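Local coordinates for conserved protein (Methanosarcina mazei, PDB 2NR4), which is an FMN-binding flavoprotein, probably of the split-barrel type, whose biological role is unknown, at residues A[70-82]-A[110-124]. Sequence-based numbering, arbitrary orientation.
Sequences VLKEKCLASNVVY and FPVLKEAIAWVVFEC
Packing is tight where Cys-75 lays its sulfur over the Phe-110 ring: SG sits 3.5 Å from the ring centroid and only 12° off the normal, a sulfur-aromatic contact. Cys-75 SG, anti to the backbone N (chi1 -173°), also lies 3.6 Å from Val-121 CG1. Beside it, Ala-77 CB touches both Phe-110 CE2 and Val-112 CG1, 3.8 Å from the latter. Replacing Phe-110 by alanine is likely to leave the Cys-75 sulfur without its aromatic partner and open a gap beside Ala-77.

Strands 75-79 and 118-124 run antiparallel, 163° between their directions, as neighbours in the closed six-stranded barrel that binds FMN. Leu-76 and Phe-122 form a hydrogen-bonded pair, as do Ser-78 and Val-120; the side chains of Leu-76, Ser-78, Val-120 and Phe-122 share the sheet face opposite Cys-75 and Ala-77. Asn-79 ties in strand 110-113: its OD1 accepts Leu-113 N at 2.9 Å, the donor standing above the amide plane, while its ND2 bonds Ile-34 O and Ser-36 OG.

Ser-78 OG donates to a water at 2.7 Å that bonds Ala-118 O in turn. Ile-117 CG1 sits over one Tyr-82 ring face, toward its rim, a CH-pi contact 4.2 Å from the centroid, and Tyr-82 OH bonds Pro-154 O of the second subunit. A solvent side lies at the Lys-74 end, where Lys-74 and Glu-123 are exposed and Lys-74 O accepts Cys-124 N at 2.9 Å.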
# COMPACT_ATOMS: atom_id res chain seq x y z
N VAL A 70 14.62 14.35 17.95
CA VAL A 70 14.57 15.48 17.03
C VAL A 70 14.88 16.81 17.73
O VAL A 70 15.68 17.62 17.25
CB VAL A 70 13.24 15.51 16.31
CG1 VAL A 70 13.06 16.85 15.58
CG2 VAL A 70 13.19 14.32 15.30
N LEU A 71 14.27 17.00 18.88
CA LEU A 71 14.56 18.13 19.72
C LEU A 71 16.06 18.29 20.00
O LEU A 71 16.60 19.36 19.78
CB LEU A 71 13.78 17.99 21.03
CG LEU A 71 12.55 18.85 21.25
CD1 LEU A 71 11.53 18.75 20.14
CD2 LEU A 71 11.93 18.44 22.58
N LYS A 72 16.73 17.23 20.45
CA LYS A 72 18.16 17.30 20.75
C LYS A 72 19.08 17.34 19.53
O LYS A 72 20.02 18.12 19.50
CB LYS A 72 18.61 16.12 21.59
CG LYS A 72 20.11 16.21 21.95
CD LYS A 72 20.68 14.87 22.37
CE LYS A 72 21.80 15.08 23.37
NZ LYS A 72 22.12 13.80 24.04
N GLU A 73 18.81 16.46 18.56
CA GLU A 73 19.75 16.20 17.47
C GLU A 73 19.39 16.86 16.16
O GLU A 73 20.25 17.02 15.30
CB GLU A 73 19.91 14.70 17.28
CG GLU A 73 20.54 14.05 18.52
CD GLU A 73 20.62 12.55 18.45
OE1 GLU A 73 20.26 11.96 17.40
OE2 GLU A 73 21.06 11.95 19.45
N LYS A 74 18.12 17.22 16.00
CA LYS A 74 17.58 17.83 14.74
C LYS A 74 17.92 17.06 13.46
O LYS A 74 18.26 17.64 12.39
CB LYS A 74 17.93 19.32 14.63
CG LYS A 74 17.35 20.17 15.77
CD LYS A 74 18.39 20.24 16.88
CE LYS A 74 18.16 21.39 17.83
NZ LYS A 74 19.10 21.26 18.99
N CYS A 75 17.79 15.75 13.56
CA CYS A 75 18.04 14.86 12.44
C CYS A 75 17.15 13.64 12.57
O CYS A 75 16.87 13.15 13.69
CB CYS A 75 19.51 14.41 12.40
SG CYS A 75 20.08 13.44 10.98
N LEU A 76 16.67 13.17 11.42
CA LEU A 76 15.74 12.01 11.36
C LEU A 76 15.85 11.42 9.97
O LEU A 76 16.03 12.17 9.00
CB LEU A 76 14.33 12.50 11.68
CG LEU A 76 13.04 11.73 11.38
CD1 LEU A 76 11.92 12.38 12.18
CD2 LEU A 76 12.69 11.68 9.86
N ALA A 77 15.75 10.10 9.84
CA ALA A 77 15.80 9.47 8.52
C ALA A 77 14.47 8.75 8.24
O ALA A 77 13.92 8.11 9.13
CB ALA A 77 16.93 8.47 8.46
N SER A 78 13.94 8.92 7.04
CA SER A 78 12.87 8.05 6.60
C SER A 78 13.41 6.68 6.21
O SER A 78 14.50 6.56 5.63
CB SER A 78 12.19 8.68 5.36
OG SER A 78 13.12 8.90 4.30
N ASN A 79 12.64 5.64 6.48
CA ASN A 79 12.89 4.28 6.00
C ASN A 79 11.61 3.68 5.41
O ASN A 79 10.62 3.47 6.14
CB ASN A 79 13.31 3.36 7.15
CG ASN A 79 14.61 3.85 7.82
OD1 ASN A 79 15.70 3.47 7.40
ND2 ASN A 79 14.48 4.76 8.79
N VAL A 80 11.66 3.38 4.12
CA VAL A 80 10.51 2.74 3.45
C VAL A 80 10.53 1.26 3.76
O VAL A 80 11.54 0.58 3.51
CB VAL A 80 10.49 2.98 1.90
CG1 VAL A 80 9.36 2.14 1.26
CG2 VAL A 80 10.34 4.48 1.59
N VAL A 81 9.44 0.78 4.32
CA VAL A 81 9.31 -0.60 4.78
C VAL A 81 7.98 -1.16 4.25
O VAL A 81 6.92 -0.53 4.43
CB VAL A 81 9.39 -0.59 6.34
CG1 VAL A 81 8.75 -1.85 6.97
CG2 VAL A 81 10.85 -0.27 6.83
N TYR A 82 8.02 -2.33 3.60
CA TYR A 82 6.80 -3.02 3.14
C TYR A 82 6.45 -4.19 4.05
O TYR A 82 5.42 -4.82 3.87
CB TYR A 82 6.98 -3.57 1.71
CG TYR A 82 7.31 -2.53 0.66
CD1 TYR A 82 6.75 -1.27 0.70
CD2 TYR A 82 8.15 -2.84 -0.39
CE1 TYR A 82 7.04 -0.32 -0.28
CE2 TYR A 82 8.45 -1.90 -1.36
CZ TYR A 82 7.90 -0.64 -1.30
OH TYR A 82 8.21 0.29 -2.26
N PHE A 110 24.74 8.33 10.78
CA PHE A 110 23.36 8.34 11.30
C PHE A 110 22.66 6.98 11.04
O PHE A 110 22.84 6.40 9.97
CB PHE A 110 22.59 9.53 10.69
CG PHE A 110 21.34 9.89 11.45
CD1 PHE A 110 21.41 10.60 12.65
CD2 PHE A 110 20.10 9.44 10.99
CE1 PHE A 110 20.28 10.90 13.36
CE2 PHE A 110 18.96 9.73 11.71
CZ PHE A 110 19.03 10.45 12.87
N PRO A 111 21.88 6.47 12.00
CA PRO A 111 21.29 5.16 11.86
C PRO A 111 20.10 5.13 10.87
O PRO A 111 19.21 5.99 10.94
CB PRO A 111 20.74 4.89 13.26
CG PRO A 111 20.43 6.23 13.81
CD PRO A 111 21.53 7.09 13.29
N VAL A 112 20.11 4.14 9.98
CA VAL A 112 18.92 3.81 9.14
C VAL A 112 18.66 2.32 9.33
O VAL A 112 19.53 1.62 9.85
CB VAL A 112 19.14 4.18 7.66
CG1 VAL A 112 19.33 5.70 7.50
CG2 VAL A 112 20.31 3.40 7.02
N LEU A 113 17.47 1.84 8.96
CA LEU A 113 17.19 0.41 9.07
C LEU A 113 17.91 -0.40 8.00
O LEU A 113 17.91 -0.04 6.83
CB LEU A 113 15.69 0.13 8.99
CG LEU A 113 14.88 0.78 10.12
CD1 LEU A 113 13.37 0.50 9.90
CD2 LEU A 113 15.30 0.23 11.47
N LYS A 114 18.50 -1.52 8.41
CA LYS A 114 19.16 -2.42 7.46
C LYS A 114 18.16 -3.01 6.47
O LYS A 114 18.52 -3.28 5.32
CB LYS A 114 19.84 -3.55 8.20
CG LYS A 114 21.09 -3.09 8.92
CD LYS A 114 21.61 -4.21 9.82
CE LYS A 114 22.32 -5.26 9.03
NZ LYS A 114 23.49 -5.69 9.88
N GLU A 115 16.92 -3.18 6.94
CA GLU A 115 15.85 -3.74 6.13
C GLU A 115 15.04 -2.66 5.38
O GLU A 115 14.03 -2.97 4.75
CB GLU A 115 14.93 -4.60 6.99
CG GLU A 115 15.58 -5.92 7.49
CD GLU A 115 16.21 -6.78 6.39
OE1 GLU A 115 15.64 -6.89 5.27
OE2 GLU A 115 17.29 -7.37 6.64
N ALA A 116 15.48 -1.40 5.43
CA ALA A 116 14.84 -0.36 4.61
C ALA A 116 14.95 -0.63 3.11
O ALA A 116 16.00 -1.04 2.59
CB ALA A 116 15.42 1.00 4.93
N ILE A 117 13.86 -0.38 2.39
CA ILE A 117 13.90 -0.42 0.94
C ILE A 117 14.70 0.77 0.41
O ILE A 117 15.57 0.63 -0.45
CB ILE A 117 12.45 -0.39 0.37
CG1 ILE A 117 11.58 -1.54 0.96
CG2 ILE A 117 12.48 -0.38 -1.15
CD1 ILE A 117 12.01 -2.90 0.58
N ALA A 118 14.37 1.96 0.91
CA ALA A 118 15.04 3.20 0.59
C ALA A 118 15.05 4.09 1.84
O ALA A 118 14.07 4.10 2.64
CB ALA A 118 14.29 3.91 -0.56
N TRP A 119 16.13 4.86 2.02
CA TRP A 119 16.25 5.75 3.20
C TRP A 119 16.66 7.15 2.77
O TRP A 119 17.33 7.32 1.72
CB TRP A 119 17.21 5.16 4.28
CG TRP A 119 18.57 4.81 3.75
CD1 TRP A 119 18.99 3.58 3.32
CD2 TRP A 119 19.66 5.72 3.52
NE1 TRP A 119 20.32 3.67 2.86
CE2 TRP A 119 20.74 4.97 2.98
CE3 TRP A 119 19.85 7.09 3.76
CZ2 TRP A 119 21.98 5.55 2.65
CZ3 TRP A 119 21.07 7.67 3.43
CH2 TRP A 119 22.11 6.89 2.86
N VAL A 120 16.24 8.15 3.54
CA VAL A 120 16.70 9.53 3.34
C VAL A 120 17.04 10.06 4.72
O VAL A 120 16.20 10.02 5.63
CB VAL A 120 15.62 10.44 2.69
CG1 VAL A 120 16.19 11.87 2.45
CG2 VAL A 120 15.09 9.82 1.37
N VAL A 121 18.26 10.57 4.89
CA VAL A 121 18.60 11.28 6.11
C VAL A 121 18.23 12.76 5.96
O VAL A 121 18.69 13.44 5.02
CB VAL A 121 20.12 11.11 6.49
CG1 VAL A 121 20.39 11.83 7.81
CG2 VAL A 121 20.47 9.64 6.59
N PHE A 122 17.45 13.28 6.89
CA PHE A 122 17.05 14.70 6.85
C PHE A 122 17.56 15.48 8.06
O PHE A 122 17.50 14.98 9.19
CB PHE A 122 15.54 14.84 6.92
CG PHE A 122 14.78 14.22 5.76
CD1 PHE A 122 14.58 14.95 4.58
CD2 PHE A 122 14.17 12.97 5.91
CE1 PHE A 122 13.79 14.40 3.53
CE2 PHE A 122 13.43 12.42 4.88
CZ PHE A 122 13.24 13.15 3.68
N GLU A 123 17.98 16.72 7.82
CA GLU A 123 18.08 17.73 8.87
C GLU A 123 16.66 18.28 9.11
O GLU A 123 15.96 18.65 8.18
CB GLU A 123 19.01 18.90 8.45
CG GLU A 123 18.97 20.04 9.49
CD GLU A 123 20.06 21.09 9.26
OE1 GLU A 123 20.82 20.95 8.27
OE2 GLU A 123 20.12 22.05 10.08
N CYS A 124 16.24 18.29 10.37
CA CYS A 124 14.98 18.88 10.80
C CYS A 124 15.19 20.36 11.11
O CYS A 124 16.10 20.74 11.90
CB CYS A 124 14.52 18.21 12.09
SG CYS A 124 14.27 16.43 11.92
O HOH W 1 12.88 6.86 2.52